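PDB 2RH0: NudC domain-containing protein 2 from Mus musculus, which may regulate the LIS1/dynein pathway by stabilising LIS1 together with the Hsp90 chaperone, and interacts with LIS1. Local coordinates for residues Ala93-Trp97 against Met115-Thr120. Residues are numbered along the deposited sequence; the frame is centred on the assembly and turned at random.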
# COMPACT_ATOMS: atom_id res chain seq x y z
N ALA A 93 13.91 6.90 14.45
CA ALA A 93 14.14 6.31 13.11
C ALA A 93 15.03 5.04 13.22
O ALA A 93 15.01 4.18 12.32
CB ALA A 93 14.74 7.33 12.11
N ALA A 94 15.80 4.95 14.32
CA ALA A 94 16.63 3.76 14.65
C ALA A 94 15.81 2.59 15.22
O ALA A 94 16.39 1.55 15.53
CB ALA A 94 17.72 4.13 15.63
N ASN A 95 14.50 2.78 15.41
CA ASN A 95 13.58 1.70 15.78
C ASN A 95 12.73 1.31 14.57
O ASN A 95 11.52 1.24 14.61
CB ASN A 95 12.69 2.14 16.92
CG ASN A 95 13.48 2.56 18.14
OD1 ASN A 95 13.46 3.73 18.53
ND2 ASN A 95 14.20 1.60 18.75
N CYS A 96 13.41 1.10 13.46
CA CYS A 96 12.75 0.64 12.27
C CYS A 96 12.64 -0.88 12.40
O CYS A 96 13.66 -1.56 12.44
CB CYS A 96 13.58 1.03 11.10
SG CYS A 96 12.83 0.53 9.55
N TRP A 97 11.43 -1.43 12.47
CA TRP A 97 11.25 -2.87 12.60
C TRP A 97 11.62 -3.54 11.29
O TRP A 97 11.20 -3.09 10.25
CB TRP A 97 9.80 -3.22 12.92
CG TRP A 97 9.35 -2.86 14.32
CD1 TRP A 97 9.84 -1.87 15.12
CD2 TRP A 97 8.22 -3.41 15.01
NE1 TRP A 97 9.12 -1.82 16.31
CE2 TRP A 97 8.12 -2.75 16.25
CE3 TRP A 97 7.32 -4.43 14.71
CZ2 TRP A 97 7.15 -3.07 17.18
CZ3 TRP A 97 6.35 -4.74 15.64
CH2 TRP A 97 6.27 -4.07 16.86
N MSE A 115 11.86 1.11 3.91
CA MSE A 115 11.23 1.44 5.17
C MSE A 115 12.07 2.37 5.99
O MSE A 115 11.56 3.34 6.51
CB MSE A 115 10.89 0.16 5.95
CG MSE A 115 9.75 -0.63 5.34
SE MSE A 115 9.37 -2.26 6.32
CE MSE A 115 7.67 -2.69 5.58
N GLN A 116 13.36 2.10 6.09
CA GLN A 116 14.27 2.93 6.87
C GLN A 116 14.37 4.36 6.31
O GLN A 116 14.42 5.33 7.06
CB GLN A 116 15.67 2.29 6.91
CG GLN A 116 16.66 3.11 7.73
CD GLN A 116 16.26 3.16 9.20
OE1 GLN A 116 16.48 2.22 9.93
NE2 GLN A 116 15.65 4.26 9.63
N ARG A 117 14.45 4.46 4.98
CA ARG A 117 14.46 5.74 4.34
C ARG A 117 13.23 6.56 4.63
O ARG A 117 13.37 7.74 4.83
CB ARG A 117 14.63 5.59 2.83
CG ARG A 117 16.04 5.27 2.45
CD ARG A 117 16.13 5.13 0.93
NE ARG A 117 17.51 5.07 0.56
CZ ARG A 117 18.27 6.13 0.31
NH1 ARG A 117 17.78 7.33 0.39
NH2 ARG A 117 19.54 5.95 -0.02
N LYS A 118 12.05 5.97 4.69
CA LYS A 118 10.83 6.74 4.95
C LYS A 118 10.80 7.23 6.39
O LYS A 118 10.35 8.36 6.68
CB LYS A 118 9.57 5.92 4.62
CG LYS A 118 8.24 6.67 4.84
CD LYS A 118 8.15 7.95 4.00
CE LYS A 118 6.79 8.63 4.13
NZ LYS A 118 6.44 8.94 5.56
N LEU A 119 11.26 6.40 7.30
CA LEU A 119 11.33 6.78 8.71
C LEU A 119 12.38 7.90 8.96
O LEU A 119 12.11 8.83 9.70
CB LEU A 119 11.67 5.57 9.55
CG LEU A 119 10.44 4.83 10.12
CD1 LEU A 119 9.35 4.60 9.10
CD2 LEU A 119 10.89 3.59 10.74
N THR A 120 13.55 7.78 8.35
CA THR A 120 14.55 8.85 8.38
C THR A 120 14.00 10.15 7.87
O THR A 120 14.24 11.20 8.48
CB THR A 120 15.75 8.54 7.51
OG1 THR A 120 16.29 7.30 7.91
CG2 THR A 120 16.80 9.65 7.67
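The side-chain amide of Q116 presents its outer O/N edge to the loop, with C96 obliquely above the OE1 end. CB of C96 sits above the plane of the amide, beyond its OE1 corner, 3.3 Å from OE1. At the edge, Q116 NE2 donates to the carbonyl O of A93 at 2.8 Å. This is loop-on-helix packing in a protein of the CS (p23-like) family. The loop follows strand 81-87 and rests on helix 109-127.

The bond is nearly straight, with an N-H...O angle of 169°. A93 O lies in the amide plane of Q116, but NE2 sits above the plane of the A93 carbonyl. CG of Q116 is anti to its backbone N (chi1 -179°), and the chain then bends at chi2, which swings the amide up to the loop.

The rest is van der Waals packing. CB of A93 lies against the helix backbone, 3.9 Å from L119 O and close to T120 N. CB of C96 also touches CD2 of L119 at 3.7 Å. SG of C96 reaches in beside CD2 of L119 and the backbone N of Q116, 3.8 Å from each. CB of M115, a selenomethionine, is a little further off.

W97 turns its indole away from the helix. Its ring meets F64 of the second subunit, with the planes at about 45°. Q20 of the second subunit hydrogen-bonds to the W97 carbonyl and packs on C96 and M115, so the contact borders the dimer interface.

One turn further along the helix, T120 OG1 bonds back to Q116 O at 2.8 Å. T120 N donates to the same oxygen at 2.9 Å, from the opposite face of the carbonyl plane.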